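Local structure of thioesterase domain-containing protein (Pseudomonas aeruginosa, 1ZKI) at residues A[31-36]-A[95-100]; A[60-65]-A[108-113]. The protein is a hotdog-fold thioesterase that probably hydrolyses acyl-CoA thioesters. All blocks are in the same frame, centred on the assembly; numbering follows the deposited sequence.

Interaction 1: A[31-36]-A[95-100]; sequences VAEVRL and RCVARV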
ATOM      1  N   VAL A  31      -2.295  10.338  11.204  0.50 13.99           N
ATOM      2  CA  VAL A  31      -3.457   9.599  10.708  0.50 13.35           C
ATOM      3  C   VAL A  31      -4.625  10.574  10.507  0.50 13.07           C
ATOM      4  O   VAL A  31      -4.800  11.521  11.286  0.50 13.01           O
ATOM      5  CB  VAL A  31      -3.829   8.399  11.653  0.50 13.69           C
ATOM      6  CG1 VAL A  31      -4.127   8.874  13.066  0.50 13.45           C
ATOM      7  CG2 VAL A  31      -4.997   7.568  11.105  0.50 13.74           C
ATOM      8  N   ALA A  32      -5.402  10.358   9.447  1.00 12.30           N
ATOM      9  CA  ALA A  32      -6.570  11.183   9.168  1.00 12.20           C
ATOM     10  C   ALA A  32      -7.700  10.350   8.602  1.00 12.23           C
ATOM     11  O   ALA A  32      -7.460   9.296   8.010  1.00 12.57           O
ATOM     12  CB  ALA A  32      -6.204  12.316   8.200  1.00 12.23           C
ATOM     13  N   GLU A  33      -8.927  10.820   8.803  1.00 11.62           N
ATOM     14  CA  GLU A  33     -10.095  10.191   8.207  1.00 12.53           C
ATOM     15  C   GLU A  33     -10.931  11.266   7.536  1.00 11.85           C
ATOM     16  O   GLU A  33     -11.158  12.334   8.110  1.00 10.79           O
ATOM     17  CB  GLU A  33     -10.948   9.440   9.245  1.00 11.94           C
ATOM     18  CG  GLU A  33     -12.193   8.777   8.609  1.00 13.90           C
ATOM     19  CD  GLU A  33     -12.964   7.854   9.546  1.00 16.51           C
ATOM     20  OE1 GLU A  33     -12.449   7.517  10.639  1.00 19.33           O
ATOM     21  OE2 GLU A  33     -14.101   7.465   9.181  1.00 18.56           O
ATOM     22  N   VAL A  34     -11.389  10.956   6.327  1.00 11.46           N
ATOM     23  CA  VAL A  34     -12.239  11.852   5.537  1.00 11.26           C
ATOM     24  C   VAL A  34     -13.427  11.046   4.995  1.00 11.50           C
ATOM     25  O   VAL A  34     -13.255   9.875   4.634  1.00 11.52           O
ATOM     26  CB  VAL A  34     -11.401  12.484   4.373  1.00 11.38           C
ATOM     27  CG1 VAL A  34     -12.255  13.328   3.459  1.00 13.07           C
ATOM     28  CG2 VAL A  34     -10.222  13.305   4.930  1.00 10.71           C
ATOM     29  N   ARG A  35     -14.617  11.651   4.943  1.00 11.48           N
ATOM     30  CA  ARG A  35     -15.799  10.965   4.400  1.00 11.62           C
ATOM     31  C   ARG A  35     -16.191  11.590   3.074  1.00 12.35           C
ATOM     32  O   ARG A  35     -15.893  12.767   2.825  1.00 11.81           O
ATOM     33  CB  ARG A  35     -16.981  11.000   5.388  1.00 12.38           C
ATOM     34  CG  ARG A  35     -17.535  12.366   5.653  1.00 11.70           C
ATOM     35  CD  ARG A  35     -18.698  12.344   6.675  1.00 12.60           C
ATOM     36  NE  ARG A  35     -19.955  11.816   6.122  1.00 12.81           N
ATOM     37  CZ  ARG A  35     -20.863  12.530   5.458  1.00 13.07           C
ATOM     38  NH1 ARG A  35     -21.973  11.945   5.004  1.00 12.30           N
ATOM     39  NH2 ARG A  35     -20.671  13.835   5.221  1.00 14.84           N
ATOM     40  N   LEU A  36     -16.861  10.799   2.239  1.00 11.77           N
ATOM     41  CA  LEU A  36     -17.338  11.239   0.929  1.00 12.40           C
ATOM     42  C   LEU A  36     -18.690  10.592   0.665  1.00 12.62           C
ATOM     43  O   LEU A  36     -18.748   9.394   0.387  1.00 12.19           O
ATOM     44  CB  LEU A  36     -16.348  10.885  -0.193  1.00 12.59           C
ATOM     45  CG  LEU A  36     -16.797  11.209  -1.638  1.00 12.50           C
ATOM     46  CD1 LEU A  36     -17.241  12.680  -1.772  1.00 13.04           C
ATOM     47  CD2 LEU A  36     -15.667  10.867  -2.657  1.00 13.15           C
ATOM     48  N   ARG A  95     -15.536   6.051   3.618  1.00 11.89           N
ATOM     49  CA  ARG A  95     -14.578   6.636   4.543  1.00 11.79           C
ATOM     50  C   ARG A  95     -13.196   6.265   4.074  1.00 12.09           C
ATOM     51  O   ARG A  95     -12.959   5.123   3.717  1.00 11.29           O
ATOM     52  CB  ARG A  95     -14.803   6.094   5.966  1.00 12.02           C
ATOM     53  CG  ARG A  95     -16.180   6.394   6.548  1.00 14.80           C
ATOM     54  CD  ARG A  95     -16.297   7.869   6.812  1.00 14.56           C
ATOM     55  NE  ARG A  95     -17.588   8.296   7.347  1.00 13.90           N
ATOM     56  CZ  ARG A  95     -17.780   8.696   8.595  1.00 13.80           C
ATOM     57  NH1 ARG A  95     -16.773   8.680   9.473  1.00 14.40           N
ATOM     58  NH2 ARG A  95     -18.984   9.122   8.963  1.00 13.94           N
ATOM     59  N   CYS A  96     -12.304   7.247   4.066  1.00 11.03           N
ATOM     60  CA  CYS A  96     -10.892   6.998   3.808  1.00 11.07           C
ATOM     61  C   CYS A  96     -10.110   7.249   5.084  1.00 11.33           C
ATOM     62  O   CYS A  96     -10.288   8.287   5.740  1.00 10.79           O
ATOM     63  CB  CYS A  96     -10.391   7.895   2.693  1.00 11.23           C
ATOM     64  SG  CYS A  96      -8.617   7.631   2.338  1.00 13.66           S
ATOM     65  N   VAL A  97      -9.268   6.285   5.453  1.00 11.56           N
ATOM     66  CA  VAL A  97      -8.318   6.475   6.549  1.00 11.50           C
ATOM     67  C   VAL A  97      -6.908   6.370   5.969  1.00 11.99           C
ATOM     68  O   VAL A  97      -6.585   5.383   5.287  1.00 12.05           O
ATOM     69  CB  VAL A  97      -8.517   5.430   7.670  1.00 11.61           C
ATOM     70  CG1 VAL A  97      -7.458   5.615   8.765  1.00 13.16           C
ATOM     71  CG2 VAL A  97      -9.936   5.547   8.239  1.00 12.21           C
ATOM     72  N   ALA A  98      -6.089   7.391   6.224  1.00 11.58           N
ATOM     73  CA  ALA A  98      -4.717   7.415   5.748  1.00 12.26           C
ATOM     74  C   ALA A  98      -3.783   7.448   6.953  1.00 12.89           C
ATOM     75  O   ALA A  98      -4.114   8.032   7.993  1.00 13.05           O
ATOM     76  CB  ALA A  98      -4.468   8.625   4.848  1.00 11.93           C
ATOM     77  N   ARG A  99      -2.622   6.811   6.798  1.00 13.06           N
ATOM     78  CA  ARG A  99      -1.664   6.660   7.875  1.00 14.70           C
ATOM     79  C   ARG A  99      -0.258   6.884   7.341  1.00 13.08           C
ATOM     80  O   ARG A  99       0.156   6.218   6.386  1.00 12.74           O
ATOM     81  CB  ARG A  99      -1.782   5.243   8.442  1.00 14.83           C
ATOM     82  CG  ARG A  99      -0.969   4.990   9.689  1.00 19.35           C
ATOM     83  CD  ARG A  99      -1.292   3.582  10.248  1.00 19.76           C
ATOM     84  NE  ARG A  99      -2.731   3.448  10.508  1.00 28.75           N
ATOM     85  CZ  ARG A  99      -3.349   3.812  11.638  1.00 31.47           C
ATOM     86  NH1 ARG A  99      -2.666   4.327  12.662  1.00 32.20           N
ATOM     87  NH2 ARG A  99      -4.668   3.656  11.746  1.00 32.83           N
ATOM     88  N   VAL A 100       0.466   7.815   7.950  1.00 11.63           N
ATOM     89  CA  VAL A 100       1.878   8.023   7.627  1.00 11.27           C
ATOM     90  C   VAL A 100       2.690   6.802   8.099  1.00 11.36           C
ATOM     91  O   VAL A 100       2.653   6.427   9.292  1.00 10.41           O
ATOM     92  CB  VAL A 100       2.419   9.299   8.311  1.00 11.81           C
ATOM     93  CG1 VAL A 100       3.890   9.474   8.018  1.00 11.26           C
ATOM     94  CG2 VAL A 100       1.611  10.548   7.851  1.00 11.84           C
TER

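Interaction 2: A[60-65]-A[108-113]; sequences VTMGLA and LVVEAE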
ATOM      1  N   VAL A  60      -6.530  13.669  -0.686  1.00 12.70           N
ATOM      2  CA  VAL A  60      -6.837  14.638   0.362  1.00 12.43           C
ATOM      3  C   VAL A  60      -6.594  14.069   1.762  1.00 11.85           C
ATOM      4  O   VAL A  60      -6.001  14.739   2.607  1.00 12.17           O
ATOM      5  CB  VAL A  60      -8.255  15.208   0.203  1.00 12.51           C
ATOM      6  CG1 VAL A  60      -8.685  15.987   1.448  1.00 14.55           C
ATOM      7  CG2 VAL A  60      -8.309  16.117  -1.076  1.00 13.01           C
ATOM      8  N   THR A  61      -7.065  12.848   2.000  1.00 10.99           N
ATOM      9  CA  THR A  61      -6.869  12.193   3.299  1.00 10.75           C
ATOM     10  C   THR A  61      -5.375  12.000   3.603  1.00 10.72           C
ATOM     11  O   THR A  61      -4.927  12.236   4.719  1.00 10.18           O
ATOM     12  CB  THR A  61      -7.596  10.828   3.364  1.00 11.09           C
ATOM     13  OG1 THR A  61      -8.942  10.990   2.897  1.00 10.76           O
ATOM     14  CG2 THR A  61      -7.641  10.328   4.816  1.00 10.71           C
HETATM   15  N   MSE A  62      -4.615  11.556   2.602  1.00 11.37           N
HETATM   16  CA  MSE A  62      -3.165  11.414   2.758  1.00 13.22           C
HETATM   17  C   MSE A  62      -2.493  12.752   3.086  1.00 11.64           C
HETATM   18  O   MSE A  62      -1.635  12.800   3.947  1.00 11.90           O
HETATM   19  CB  MSE A  62      -2.550  10.793   1.507  1.00 11.62           C
HETATM   20  CG  MSE A  62      -2.900   9.336   1.317  1.00 11.03           C
HETATM   21 SE   MSE A  62      -2.067   8.826  -0.429  1.00 23.81          SE
HETATM   22  CE  MSE A  62      -2.073   6.898  -0.173  1.00 15.59           C
ATOM     23  N   GLY A  63      -2.900  13.836   2.419  1.00 11.72           N
ATOM     24  CA  GLY A  63      -2.352  15.165   2.718  1.00 11.59           C
ATOM     25  C   GLY A  63      -2.599  15.585   4.165  1.00 11.89           C
ATOM     26  O   GLY A  63      -1.718  16.155   4.821  1.00 12.28           O
ATOM     27  N   LEU A  64      -3.809  15.305   4.649  1.00 11.25           N
ATOM     28  CA  LEU A  64      -4.198  15.629   6.018  1.00 11.09           C
ATOM     29  C   LEU A  64      -3.432  14.782   7.036  1.00 11.39           C
ATOM     30  O   LEU A  64      -3.037  15.272   8.092  1.00 11.04           O
ATOM     31  CB  LEU A  64      -5.712  15.466   6.173  1.00 11.67           C
ATOM     32  CG  LEU A  64      -6.568  16.577   5.537  1.00 12.12           C
ATOM     33  CD1 LEU A  64      -8.063  16.249   5.745  1.00 13.22           C
ATOM     34  CD2 LEU A  64      -6.222  17.951   6.120  1.00 13.42           C
ATOM     35  N   ALA A  65      -3.212  13.502   6.714  1.00 11.37           N
ATOM     36  CA  ALA A  65      -2.369  12.647   7.552  1.00 11.55           C
ATOM     37  C   ALA A  65      -0.956  13.218   7.635  1.00 12.56           C
ATOM     38  O   ALA A  65      -0.384  13.285   8.716  1.00 12.17           O
ATOM     39  CB  ALA A  65      -2.343  11.203   7.021  1.00 11.12           C
ATOM     40  N   LEU A 108       7.768  11.796   2.969  1.00 15.20           N
ATOM     41  CA  LEU A 108       6.882  10.998   3.788  1.00 14.11           C
ATOM     42  C   LEU A 108       6.255   9.923   2.914  1.00 13.11           C
ATOM     43  O   LEU A 108       5.946  10.162   1.751  1.00 12.64           O
ATOM     44  CB  LEU A 108       5.778  11.844   4.434  1.00 14.24           C
ATOM     45  CG  LEU A 108       6.116  13.087   5.260  1.00 15.11           C
ATOM     46  CD1 LEU A 108       6.028  14.338   4.384  1.00 15.15           C
ATOM     47  CD2 LEU A 108       5.172  13.200   6.440  1.00 15.70           C
ATOM     48  N   VAL A 109       6.088   8.733   3.479  1.00 11.45           N
ATOM     49  CA  VAL A 109       5.355   7.665   2.819  1.00 11.34           C
ATOM     50  C   VAL A 109       4.048   7.456   3.572  1.00 11.45           C
ATOM     51  O   VAL A 109       4.033   7.388   4.823  1.00 11.18           O
ATOM     52  CB  VAL A 109       6.154   6.361   2.800  1.00 11.44           C
ATOM     53  CG1 VAL A 109       5.406   5.275   2.014  1.00 12.50           C
ATOM     54  CG2 VAL A 109       7.545   6.604   2.202  1.00 11.53           C
ATOM     55  N   VAL A 110       2.964   7.335   2.815  1.00 10.81           N
ATOM     56  CA  VAL A 110       1.623   7.259   3.402  1.00 11.91           C
ATOM     57  C   VAL A 110       0.827   6.165   2.710  1.00 12.17           C
ATOM     58  O   VAL A 110       0.998   5.956   1.499  1.00 12.09           O
ATOM     59  CB  VAL A 110       0.844   8.609   3.237  1.00 11.29           C
ATOM     60  CG1 VAL A 110      -0.459   8.604   4.050  1.00 11.38           C
ATOM     61  CG2 VAL A 110       1.701   9.790   3.640  1.00 14.87           C
ATOM     62  N   GLU A 111       0.015   5.426   3.477  1.00 12.13           N
ATOM     63  CA  GLU A 111      -0.912   4.467   2.881  1.00 13.53           C
ATOM     64  C   GLU A 111      -2.325   4.904   3.212  1.00 13.13           C
ATOM     65  O   GLU A 111      -2.524   5.709   4.133  1.00 12.17           O
ATOM     66  CB  GLU A 111      -0.661   3.040   3.386  1.00 13.95           C
ATOM     67  CG  GLU A 111      -0.985   2.830   4.854  1.00 15.82           C
ATOM     68  CD  GLU A 111      -0.965   1.340   5.283  1.00 18.97           C
ATOM     69  OE1 GLU A 111      -0.931   0.446   4.410  1.00 25.65           O
ATOM     70  OE2 GLU A 111      -0.991   1.077   6.503  1.00 23.56           O
ATOM     71  N   ALA A 112      -3.302   4.399   2.466  1.00 12.21           N
ATOM     72  CA  ALA A 112      -4.699   4.741   2.752  1.00 12.74           C
ATOM     73  C   ALA A 112      -5.619   3.641   2.275  1.00 13.12           C
ATOM     74  O   ALA A 112      -5.272   2.887   1.362  1.00 13.87           O
ATOM     75  CB  ALA A 112      -5.086   6.087   2.125  1.00 12.53           C
ATOM     76  N   GLU A 113      -6.771   3.512   2.926  1.00 13.42           N
ATOM     77  CA  GLU A 113      -7.796   2.590   2.478  1.00 15.20           C
ATOM     78  C   GLU A 113      -9.128   3.322   2.464  1.00 13.71           C
ATOM     79  O   GLU A 113      -9.355   4.235   3.273  1.00 13.55           O
ATOM     80  CB  GLU A 113      -7.881   1.335   3.365  1.00 15.00           C
ATOM     81  CG  GLU A 113      -8.227   1.615   4.797  1.00 19.25           C
ATOM     82  CD  GLU A 113      -8.569   0.347   5.586  1.00 21.56           C
ATOM     83  OE1 GLU A 113      -9.166   0.482   6.675  1.00 30.30           O
ATOM     84  OE2 GLU A 113      -8.269  -0.768   5.106  1.00 28.82           O
TER

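Interaction 1: A[31-36]-A[95-100]
Ala32 and Ala98 face each other as a hydrogen-bonded pair between the antiparallel strands 31-36 and 95-100, whose axes approach to 4.7 Å at 162°. Their backbones bond reciprocally: Ala98 N reaches Ala32 O at 2.9 Å, in the plane of that carbonyl, and Ala32 N returns a bond to Ala98 O. Val34 and Cys96 repeat this pair of hydrogen bonds two residues on; Cys96 N meets Val34 O at 2.9 Å with an almost straight N-H...O angle of 176°. CA-H...O contacts fill the non-hydrogen-bonded positions, the shortest from Glu33 CA to Cys96 O at 3.1 Å.

The charged contacts lie on the sheet face that carries Val31, Glu33, Arg35, Arg95, Val97 and Arg99. Glu33 runs extended from its CB, which carries its carboxylate to Arg95, where OE2 takes a hydrogen bond from NH1 at 2.9 Å. This salt bridge lies close to the guanidinium plane but comes onto the carboxylate from above its plane, the two planes being 58° apart. The bend of Arg95 at chi2 lays NE against Arg35 CB at 3.4 Å. The two guanidinium groups are nearly perpendicular, and both arginines also form salt bridges with Glu93; Arg35 has a further one with Asp23.

Apolar contact on this face is modest: Val31 CG2 lies beside Val97 CG1 at 3.9 Å and over one face of the Arg99 guanidinium, while the Glu33 chain passes across Val97 CG2. On the reverse face, Val34 and Cys96 rest on Leu57 and Thr61 of helix 51-70.

The chemistry is thus two-sided, small apolar groups turned to the helix and a salt-bridge network on the other face, where the carboxylates probably offset the charge of the paired arginines.

Interaction 2: A[60-65]-A[108-113]
This is a buried, predominantly apolar helix-on-sheet contact, in which the central helix 51-70 lies against the concave face of the antiparallel sheet at strand 107-116. The axes of 60-65 and 108-113 come no nearer than 8.7 Å and run at 133°, a separation bridged by side chains, with no hydrogen bond between the segments.

Met62, present as selenomethionine, carries most of the contact. Its CG lies anti to the carbonyl carbon (chi1 -70°), and the chain then runs extended from the helix to the strand. Along the way its CG touches Val110 CG1 at 3.7 Å, the two side chains overlapping flank to flank as they extend from opposite sides. The terminal methyl goes further, to the strand backbone: CE is 3.6 Å from Val110 O and 3.8 Å from Ala112 N. It also meets Ala112 CB at 3.9 Å, a side chain whose small size probably helps the methyl come close to the main chain. Phe128 of strand 119-130 is another neighbour of Met62.

Three residues on, nearly one helical turn, Ala65 CB approaches the same Val110 CG1 at 4.4 Å, a lighter touch. Val110 and Ala112 both point to the helix, whereas Glu111 between them points away and forms salt bridges with Lys123 of its own chain and with Lys123 of the second subunit. Glu111 also packs on Glu111 of that subunit, placing the dimer interface on the side of the strand turned from the helix.

A long helix wrapped by a curved antiparallel sheet, apolar residues between them, is the hallmark of the hotdog fold of this thioesterase superfamily.

Interactions 1 and 2 have centres 7 Å apart and share one antiparallel sheet, in which strands 31-37, 93-103 and 107-116 are consecutive neighbours. Their segments alternate along the chain: 31-36, 60-65, 95-100, 108-113. Interaction 1 pairs two strands edge to edge, whereas interaction 2 sets the helix on the next strand. They are joined directly: Arg99 N to Glu111 O at 2.9 Å and Val97 N to Glu113 O at 3.0 Å are probable backbone hydrogen bonds, and Thr61 of helix 51-70 packs on Val34 and Ala32. Together they tie the helix to three adjacent strands, forming part of the hotdog core.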